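Local structure of FAD:protein FMN transferase (Pseudomonas stutzeri ATCC 14405 = CCUG 16156, 5MGY) at residues 222-227 and 259-264; 51-56 and 78-83; 103-108 and 128-133. The protein probably transfers FMN from FAD to a threonine side chain of target proteins, releasing AMP, using magnesium or manganese. One frame throughout, in Å; residues are numbered along the deposited sequence.

The three contacts follow one another in the order 2, 3, 1 along the chain. Interaction 1 lies in the central antiparallel sheet and is nearest the metal. The side chain of Ser225 is about 5 Å from the magnesium ion, which Ser157, Asp271 and Thr275 bind. Interaction 2 joins two helices, and its Leu83 side chain is about 11 Å from the same ion. Interaction 3 lies away from the metal site. Interactions 2 and 3 touch where Thr55 CB packs 3.4 Å from Glu103 OE2, although their centres are about 19 Å apart. Interaction 1 touches neither: its centre is about 22 Å from that of interaction 2 and about 27 Å from that of interaction 3.

Interaction 1 (222-227 and 259-264); sequences MGVSTS and AVTVID
Gly223 pairs with Asp264, Ser225 with Val262 and Ser227 with Val260, each through two backbone hydrogen bonds. These are the hydrogen-bonded pairs of an antiparallel strand pair. Gly223 N donates to Asp264 O at 2.7 Å, and Asp264 N returns a bond to Gly223 O at 3.1 Å. In the middle, Val262 N reaches Ser225 O at 2.8 Å with an N-H...O angle of 163°. Ser225 N returns a bond to Val262 O at 3.0 Å. Ser227 N donates to Val260 O at 2.8 Å, and Val260 N to Ser227 O. Of the intervening residues, Val224 bonds to Leu187, and Ala259, Thr261 and Ile263 bond to Val299, Phe297 and Ala295.

Val224, Ile263, Thr226 and Thr261 share one face. Thr226 OG1 and Thr261 OG1 form a hydrogen bond of 3.3 Å, and either could be the donor. With Thr261 OG1 turned to the side of its backbone N (chi1 -72°), CG2 is the branch that meets Val224 CG1, at 3.9 Å. Val224 CG2 lies alongside Ile263, 3.7 Å from its CD1. An alanine here in place of Val224 removes both methyls and would probably open a gap beside Ile263 CD1 and Thr261 CG2. On the other face, Ser225 OG is hydrogen-bonded to Glu186, and Asp264 OD2 accepts from Ser266 N.

The two are inner strands of the sheet, between strands 186-190 and 295-301. Helix 267-292 packs against Ser225 and Ser227 and supplies the magnesium ligands Asp271 and Thr275. Helix 312-318 touches Met222 and Ile263.

Interaction 2 (51-56 and 78-83); sequences KQLSTY and DMVREL
Leu53, at the end of helix 35-53, packs against Val80 and Leu83 near the start of helix 78-93. This apolar packing is the first kind of interaction. A chi1 of -47° turns the Leu53 side chain away from its own carbonyl and sets both methyls against helix 78-93. CD2 meets Val80 CG2 at 3.6 Å, where the two side chains run past each other in opposite directions, and it also comes near Leu83 CD1. Leu53 CD1 meets Leu83 CD1 at 3.6 Å, with the side chains crossing at about a right angle.

The second kind is the packing of an amide on a thioether. The extended side chain of Gln52 crosses that of Met79 at about a right angle. Met79 SD lies over the flat face of the Gln52 amide, 3.6 Å from both NE2 and CD, and OE1 lies over the CB and CG end of the same methionine. None of this is a hydrogen bond. Met79 also packs on Gln48 and Leu49 of helix 35-53 and on Tyr162 and Leu166 of helix 159-173.

Polar bonds stay within each segment or lead elsewhere. Arg81 NH2 makes a salt bridge of 2.9 Å to Asp78 OD1, one turn back, using the anti lone pair of that oxygen. Ser54 OG accepts from Tyr56 N at 2.9 Å in an ST turn just after the helix. Lys51 has its salt bridge with Asp61.

The contact is therefore van der Waals packing, with one polar amide laid on the Met79 thioether. No hydrogen bond or salt bridge crosses it.

Interaction 3 (103-108 and 128-133); sequences EPLLNL and AARALT
Leu105 reaches Ala129, Arg130 and Thr133 because its chi1 of -66° places CG on the side of its backbone N and carries both methyls across to the facing segment. The chi1 of Thr133, 66°, turns OG1 to Arg130 O and CG2 to Leu105. Thr133 OG1 donates to Arg130 O at 2.6 Å, and the same oxygen also accepts from Thr133 N. The threonine hydroxyl is thus bonded within its own segment. The contact is a partly buried patch away from the metal site.

The two branches of Leu105 have different partners. CD2 rests on Ala129 CB at 3.9 Å. Leu105 CD1 touches Thr133 CG2 at 4.1 Å, with the side chains crossing at about a right angle. Arg130 starts away from the facing helix, and it is the aliphatic base of its chain that takes part: Arg130 CG touches Leu105 CD1 at 4.1 Å. The guanidinium group does not.

Pro104 forms the other part of the contact. Its CB faces Ala129 CB at 4.3 Å, and Pro104 CG lies 4.3 Å from Leu132 CB. The small methyl of Ala129 faces Pro104 CB, Leu105 CD2 and, more loosely, Leu108 CD2. The backbones come close there, with 5.8 Å between Pro104 CA and Ala129 CA. Leu108 also packs on Asp125 and Ile126 earlier in helix 123-131, and on Pro121 in the loop before it.

Across the contact there is no hydrogen bond or salt bridge. Segments 103-108 and 128-133 meet mainly through aliphatic carbons, and their relative position rests on how these groups fit.

Interaction 1 (222-227 and 259-264)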
loop_
_atom_site.group_PDB
_atom_site.type_symbol
_atom_site.label_atom_id
_atom_site.label_comp_id
_atom_site.label_asym_id
_atom_site.label_seq_id
_atom_site.Cartn_x
_atom_site.Cartn_y
_atom_site.Cartn_z
ATOM N N MET A 222 10.833 7.908 -7.499
ATOM C CA MET A 222 10.692 6.785 -6.574
ATOM C C MET A 222 9.492 6.982 -5.653
ATOM O O MET A 222 9.302 8.071 -5.120
ATOM C CB MET A 222 11.987 6.696 -5.721
ATOM C CG MET A 222 13.254 6.320 -6.478
ATOM S SD MET A 222 13.126 4.594 -6.887
ATOM C CE MET A 222 14.841 4.088 -7.023
ATOM N N GLY A 223 8.738 5.901 -5.423
ATOM C CA GLY A 223 7.603 5.898 -4.479
ATOM C C GLY A 223 7.995 5.232 -3.177
ATOM O O GLY A 223 8.918 4.450 -3.156
ATOM N N VAL A 224 7.285 5.559 -2.105
ATOM C CA VAL A 224 7.595 5.127 -0.757
ATOM C C VAL A 224 6.315 4.650 -0.131
ATOM O O VAL A 224 5.229 5.250 -0.317
ATOM C CB VAL A 224 8.121 6.319 0.077
ATOM C CG1 VAL A 224 8.258 6.027 1.576
ATOM C CG2 VAL A 224 9.481 6.703 -0.451
ATOM N N SER A 225 6.411 3.592 0.661
ATOM C CA SER A 225 5.230 3.147 1.369
ATOM C C SER A 225 5.634 2.647 2.714
ATOM O O SER A 225 6.607 1.910 2.813
ATOM C CB SER A 225 4.552 2.038 0.583
ATOM O OG SER A 225 3.638 1.340 1.410
ATOM N N THR A 226 4.834 2.995 3.729
ATOM C CA THR A 226 5.138 2.631 5.112
ATOM C C THR A 226 4.054 1.822 5.775
ATOM O O THR A 226 3.054 2.339 6.107
ATOM C CB THR A 226 5.398 3.884 5.989
ATOM O OG1 THR A 226 6.438 4.707 5.427
ATOM C CG2 THR A 226 5.843 3.445 7.390
ATOM N N SER A 227 4.302 0.555 6.034
ATOM C CA SER A 227 3.349 -0.269 6.757
ATOM C C SER A 227 3.550 -0.153 8.261
ATOM O O SER A 227 4.640 -0.335 8.755
ATOM C CB SER A 227 3.501 -1.734 6.324
ATOM O OG SER A 227 2.548 -2.567 6.954
ATOM N N ALA A 259 7.097 -1.078 12.093
ATOM C CA ALA A 259 6.907 -0.387 10.848
ATOM C C ALA A 259 7.979 -0.855 9.874
ATOM O O ALA A 259 9.086 -1.267 10.272
ATOM C CB ALA A 259 7.034 1.115 11.064
ATOM N N VAL A 260 7.658 -0.777 8.591
ATOM C CA VAL A 260 8.610 -1.063 7.537
ATOM C C VAL A 260 8.262 -0.109 6.396
ATOM O O VAL A 260 7.113 0.285 6.171
ATOM C CB VAL A 260 8.645 -2.554 7.183
ATOM C CG1 VAL A 260 7.250 -3.040 6.877
ATOM C CG2 VAL A 260 9.577 -2.844 6.032
ATOM N N THR A 261 9.294 0.336 5.720
ATOM C CA THR A 261 9.144 1.361 4.751
ATOM C C THR A 261 9.785 0.767 3.549
ATOM O O THR A 261 10.870 0.288 3.675
ATOM C CB THR A 261 9.908 2.631 5.170
ATOM O OG1 THR A 261 9.247 3.269 6.266
ATOM C CG2 THR A 261 9.943 3.576 4.049
ATOM N N VAL A 262 9.136 0.810 2.384
ATOM C CA VAL A 262 9.763 0.344 1.156
ATOM C C VAL A 262 9.858 1.458 0.111
ATOM O O VAL A 262 9.020 2.338 0.060
ATOM C CB VAL A 262 8.992 -0.848 0.608
ATOM C CG1 VAL A 262 9.483 -1.292 -0.782
ATOM C CG2 VAL A 262 9.123 -2.008 1.572
ATOM N N ILE A 263 10.877 1.386 -0.723
ATOM C CA ILE A 263 11.143 2.369 -1.730
ATOM C C ILE A 263 11.346 1.603 -3.005
ATOM O O ILE A 263 12.171 0.672 -3.060
ATOM C CB ILE A 263 12.370 3.261 -1.331
ATOM C CG1 ILE A 263 12.065 3.853 0.076
ATOM C CG2 ILE A 263 12.663 4.332 -2.395
ATOM C CD1 ILE A 263 12.743 5.136 0.441
ATOM N N ASP A 264 10.542 1.962 -3.991
ATOM C CA ASP A 264 10.528 1.341 -5.287
ATOM C C ASP A 264 10.031 2.403 -6.295
ATOM O O ASP A 264 9.325 3.368 -5.935
ATOM C CB ASP A 264 9.573 0.166 -5.223
ATOM C CG ASP A 264 9.650 -0.763 -6.444
ATOM O OD1 ASP A 264 10.017 -1.934 -6.166
ATOM O OD2 ASP A 264 9.291 -0.400 -7.617
#

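Interaction 2 (51-56 and 78-83)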
loop_
_atom_site.group_PDB
_atom_site.type_symbol
_atom_site.label_atom_id
_atom_site.label_comp_id
_atom_site.label_asym_id
_atom_site.label_seq_id
_atom_site.Cartn_x
_atom_site.Cartn_y
_atom_site.Cartn_z
ATOM N N LYS A 51 -15.366 3.102 -6.695
ATOM C CA LYS A 51 -16.484 2.426 -7.322
ATOM C C LYS A 51 -16.077 1.025 -7.725
ATOM O O LYS A 51 -16.882 0.152 -7.610
ATOM C CB LYS A 51 -16.971 3.231 -8.557
ATOM C CG LYS A 51 -18.379 2.937 -8.985
ATOM C CD LYS A 51 -18.473 1.798 -9.977
ATOM C CE LYS A 51 -19.911 1.288 -10.036
ATOM N NZ LYS A 51 -19.966 -0.103 -10.560
ATOM N N GLN A 52 -14.859 0.854 -8.245
ATOM C CA GLN A 52 -14.373 -0.434 -8.744
ATOM C C GLN A 52 -13.906 -1.337 -7.561
ATOM O O GLN A 52 -14.293 -2.495 -7.497
ATOM C CB GLN A 52 -13.266 -0.262 -9.845
ATOM C CG GLN A 52 -13.703 0.450 -11.135
ATOM C CD GLN A 52 -12.708 0.333 -12.293
ATOM O OE1 GLN A 52 -12.179 -0.713 -12.579
ATOM N NE2 GLN A 52 -12.481 1.402 -12.978
ATOM N N LEU A 53 -13.173 -0.796 -6.589
ATOM C CA LEU A 53 -12.361 -1.642 -5.657
ATOM C C LEU A 53 -12.728 -1.620 -4.187
ATOM O O LEU A 53 -12.281 -2.474 -3.493
ATOM C CB LEU A 53 -10.900 -1.240 -5.698
ATOM C CG LEU A 53 -10.191 -1.025 -7.024
ATOM C CD1 LEU A 53 -8.819 -0.447 -6.773
ATOM C CD2 LEU A 53 -10.077 -2.332 -7.753
ATOM N N SER A 54 -13.467 -0.637 -3.689
ATOM C CA SER A 54 -13.838 -0.624 -2.271
ATOM C C SER A 54 -14.843 -1.694 -1.874
ATOM O O SER A 54 -15.925 -1.783 -2.401
ATOM C CB SER A 54 -14.464 0.680 -1.886
ATOM O OG SER A 54 -14.734 0.666 -0.513
ATOM N N THR A 55 -14.447 -2.470 -0.891
ATOM C CA THR A 55 -15.318 -3.350 -0.147
ATOM C C THR A 55 -16.219 -2.630 0.859
ATOM O O THR A 55 -17.039 -3.269 1.451
ATOM C CB THR A 55 -14.509 -4.470 0.613
ATOM O OG1 THR A 55 -13.491 -3.900 1.420
ATOM C CG2 THR A 55 -13.830 -5.393 -0.348
ATOM N N TYR A 56 -16.068 -1.325 1.059
ATOM C CA TYR A 56 -16.943 -0.553 1.939
ATOM C C TYR A 56 -18.121 0.074 1.263
ATOM O O TYR A 56 -18.855 0.793 1.918
ATOM C CB TYR A 56 -16.159 0.520 2.635
ATOM C CG TYR A 56 -15.217 -0.078 3.660
ATOM C CD1 TYR A 56 -15.498 -0.032 5.019
ATOM C CD2 TYR A 56 -14.018 -0.721 3.272
ATOM C CE1 TYR A 56 -14.603 -0.601 5.946
ATOM C CE2 TYR A 56 -13.125 -1.283 4.191
ATOM C CZ TYR A 56 -13.416 -1.233 5.520
ATOM O OH TYR A 56 -12.557 -1.832 6.412
ATOM N N ASP A 78 -11.011 -3.104 -16.064
ATOM C CA ASP A 78 -9.545 -3.073 -16.247
ATOM C C ASP A 78 -8.740 -2.986 -14.953
ATOM O O ASP A 78 -7.852 -3.805 -14.751
ATOM C CB ASP A 78 -9.177 -1.913 -17.198
ATOM C CG ASP A 78 -9.530 -2.218 -18.695
ATOM O OD1 ASP A 78 -9.878 -3.384 -19.085
ATOM O OD2 ASP A 78 -9.432 -1.257 -19.490
ATOM N N MET A 79 -9.084 -2.012 -14.097
ATOM C CA MET A 79 -8.418 -1.818 -12.817
ATOM C C MET A 79 -8.309 -3.087 -12.028
ATOM O O MET A 79 -7.239 -3.363 -11.464
ATOM C CB MET A 79 -9.148 -0.859 -11.902
ATOM C CG MET A 79 -8.763 0.560 -12.109
ATOM S SD MET A 79 -9.603 1.564 -10.873
ATOM C CE MET A 79 -9.374 3.179 -11.696
ATOM N N VAL A 80 -9.431 -3.805 -11.904
ATOM C CA VAL A 80 -9.507 -4.929 -10.987
ATOM C C VAL A 80 -8.574 -6.007 -11.508
ATOM O O VAL A 80 -7.857 -6.637 -10.731
ATOM C CB VAL A 80 -10.927 -5.445 -10.850
ATOM C CG1 VAL A 80 -10.942 -6.766 -10.095
ATOM C CG2 VAL A 80 -11.779 -4.442 -10.146
ATOM N N ARG A 81 -8.570 -6.180 -12.821
ATOM C CA ARG A 81 -7.727 -7.166 -13.473
ATOM C C ARG A 81 -6.288 -6.740 -13.494
ATOM O O ARG A 81 -5.425 -7.572 -13.313
ATOM C CB ARG A 81 -8.230 -7.502 -14.880
ATOM C CG ARG A 81 -9.340 -8.530 -14.793
ATOM C CD ARG A 81 -10.087 -8.853 -16.084
ATOM N NE ARG A 81 -10.753 -7.680 -16.671
ATOM C CZ ARG A 81 -10.218 -6.889 -17.609
ATOM N NH1 ARG A 81 -8.974 -7.125 -18.082
ATOM N NH2 ARG A 81 -10.922 -5.846 -18.065
ATOM N N GLU A 82 -6.015 -5.454 -13.696
ATOM C CA GLU A 82 -4.660 -4.966 -13.546
ATOM C C GLU A 82 -4.145 -5.303 -12.103
ATOM O O GLU A 82 -3.068 -5.845 -11.930
ATOM C CB GLU A 82 -4.563 -3.442 -13.865
ATOM C CG GLU A 82 -3.134 -2.955 -14.195
ATOM C CD GLU A 82 -2.927 -1.441 -14.166
ATOM O OE1 GLU A 82 -1.749 -0.964 -13.987
ATOM O OE2 GLU A 82 -3.948 -0.737 -14.342
ATOM N N LEU A 83 -4.949 -5.025 -11.101
ATOM C CA LEU A 83 -4.526 -5.181 -9.757
ATOM C C LEU A 83 -4.425 -6.620 -9.354
ATOM O O LEU A 83 -3.555 -6.965 -8.554
ATOM C CB LEU A 83 -5.496 -4.479 -8.796
ATOM C CG LEU A 83 -5.505 -2.951 -8.763
ATOM C CD1 LEU A 83 -6.016 -2.529 -7.418
ATOM C CD2 LEU A 83 -4.146 -2.323 -8.930
#

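Interaction 3 (103-108 and 128-133)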
loop_
_atom_site.group_PDB
_atom_site.type_symbol
_atom_site.label_atom_id
_atom_site.label_comp_id
_atom_site.label_asym_id
_atom_site.label_seq_id
_atom_site.Cartn_x
_atom_site.Cartn_y
_atom_site.Cartn_z
ATOM N N GLU A 103 -10.238 -11.412 2.761
ATOM C CA GLU A 103 -11.437 -10.751 3.283
ATOM C C GLU A 103 -12.282 -11.602 4.245
ATOM O O GLU A 103 -12.786 -11.061 5.214
ATOM C CB GLU A 103 -12.296 -10.169 2.135
ATOM C CG GLU A 103 -13.569 -9.428 2.547
ATOM C CD GLU A 103 -13.530 -7.896 2.529
ATOM O OE1 GLU A 103 -12.515 -7.197 2.808
ATOM O OE2 GLU A 103 -14.629 -7.375 2.290
ATOM N N PRO A 104 -12.410 -12.923 3.992
ATOM C CA PRO A 104 -13.118 -13.770 4.944
ATOM C C PRO A 104 -12.417 -13.914 6.266
ATOM O O PRO A 104 -13.096 -14.061 7.271
ATOM C CB PRO A 104 -13.187 -15.118 4.242
ATOM C CG PRO A 104 -13.026 -14.794 2.778
ATOM C CD PRO A 104 -12.020 -13.679 2.788
ATOM N N LEU A 105 -11.093 -13.872 6.307
ATOM C CA LEU A 105 -10.428 -13.945 7.600
ATOM C C LEU A 105 -10.486 -12.577 8.249
ATOM O O LEU A 105 -10.575 -12.473 9.474
ATOM C CB LEU A 105 -8.990 -14.412 7.475
ATOM C CG LEU A 105 -8.786 -15.832 7.010
ATOM C CD1 LEU A 105 -7.352 -15.992 6.534
ATOM C CD2 LEU A 105 -9.079 -16.779 8.137
ATOM N N LEU A 106 -10.445 -11.524 7.447
ATOM C CA LEU A 106 -10.619 -10.173 8.009
ATOM C C LEU A 106 -12.020 -10.018 8.653
ATOM O O LEU A 106 -12.116 -9.674 9.830
ATOM C CB LEU A 106 -10.373 -9.036 6.965
ATOM C CG LEU A 106 -8.986 -8.767 6.355
ATOM C CD1 LEU A 106 -9.088 -7.723 5.223
ATOM C CD2 LEU A 106 -7.968 -8.381 7.429
ATOM N N ASN A 107 -13.094 -10.289 7.904
ATOM C CA ASN A 107 -14.454 -10.252 8.470
ATOM C C ASN A 107 -14.655 -11.203 9.634
ATOM O O ASN A 107 -15.418 -10.901 10.520
ATOM C CB ASN A 107 -15.508 -10.487 7.397
ATOM C CG ASN A 107 -15.653 -9.286 6.448
ATOM O OD1 ASN A 107 -15.389 -8.141 6.812
ATOM N ND2 ASN A 107 -16.076 -9.545 5.222
ATOM N N LEU A 108 -13.921 -12.310 9.663
ATOM C CA LEU A 108 -13.945 -13.184 10.812
ATOM C C LEU A 108 -13.308 -12.555 12.027
ATOM O O LEU A 108 -13.848 -12.654 13.112
ATOM C CB LEU A 108 -13.240 -14.488 10.528
ATOM C CG LEU A 108 -13.380 -15.469 11.673
ATOM C CD1 LEU A 108 -14.838 -15.878 11.780
ATOM C CD2 LEU A 108 -12.462 -16.668 11.473
ATOM N N ALA A 128 -12.525 -23.121 8.363
ATOM C CA ALA A 128 -13.613 -22.893 7.357
ATOM C C ALA A 128 -13.361 -21.683 6.473
ATOM O O ALA A 128 -13.541 -21.734 5.261
ATOM C CB ALA A 128 -14.979 -22.719 8.044
ATOM N N ALA A 129 -12.992 -20.572 7.091
ATOM C CA ALA A 129 -12.683 -19.379 6.344
ATOM C C ALA A 129 -11.407 -19.528 5.486
ATOM O O ALA A 129 -11.390 -19.101 4.355
ATOM C CB ALA A 129 -12.612 -18.176 7.275
ATOM N N ARG A 130 -10.355 -20.167 5.990
ATOM C CA ARG A 130 -9.166 -20.395 5.171
ATOM C C ARG A 130 -9.476 -21.196 3.925
ATOM O O ARG A 130 -8.829 -21.022 2.910
ATOM C CB ARG A 130 -8.009 -21.033 5.964
ATOM C CG ARG A 130 -6.861 -20.050 6.298
ATOM C CD ARG A 130 -5.640 -20.717 6.947
ATOM N NE ARG A 130 -6.107 -21.634 8.000
ATOM C CZ ARG A 130 -6.138 -22.977 7.959
ATOM N NH1 ARG A 130 -5.671 -23.679 6.925
ATOM N NH2 ARG A 130 -6.639 -23.639 9.003
ATOM N N ALA A 131 -10.462 -22.080 3.972
ATOM C CA ALA A 131 -10.868 -22.814 2.742
ATOM C C ALA A 131 -11.523 -21.922 1.676
ATOM O O ALA A 131 -11.503 -22.300 0.536
ATOM C CB ALA A 131 -11.751 -23.992 3.071
ATOM N N LEU A 132 -12.049 -20.746 2.059
ATOM C CA LEU A 132 -12.482 -19.699 1.110
ATOM C C LEU A 132 -11.395 -18.705 0.664
ATOM O O LEU A 132 -11.722 -17.689 0.011
ATOM C CB LEU A 132 -13.655 -18.883 1.686
ATOM C CG LEU A 132 -14.816 -19.671 2.325
ATOM C CD1 LEU A 132 -15.920 -18.784 2.942
ATOM C CD2 LEU A 132 -15.287 -20.688 1.266
ATOM N N THR A 133 -10.139 -18.985 1.025
ATOM C CA THR A 133 -9.038 -18.096 0.693
ATOM C C THR A 133 -8.131 -18.818 -0.252
ATOM O O THR A 133 -8.343 -20.001 -0.526
ATOM C CB THR A 133 -8.247 -17.614 1.925
ATOM O OG1 THR A 133 -7.580 -18.718 2.524
ATOM C CG2 THR A 133 -9.126 -16.982 2.969
#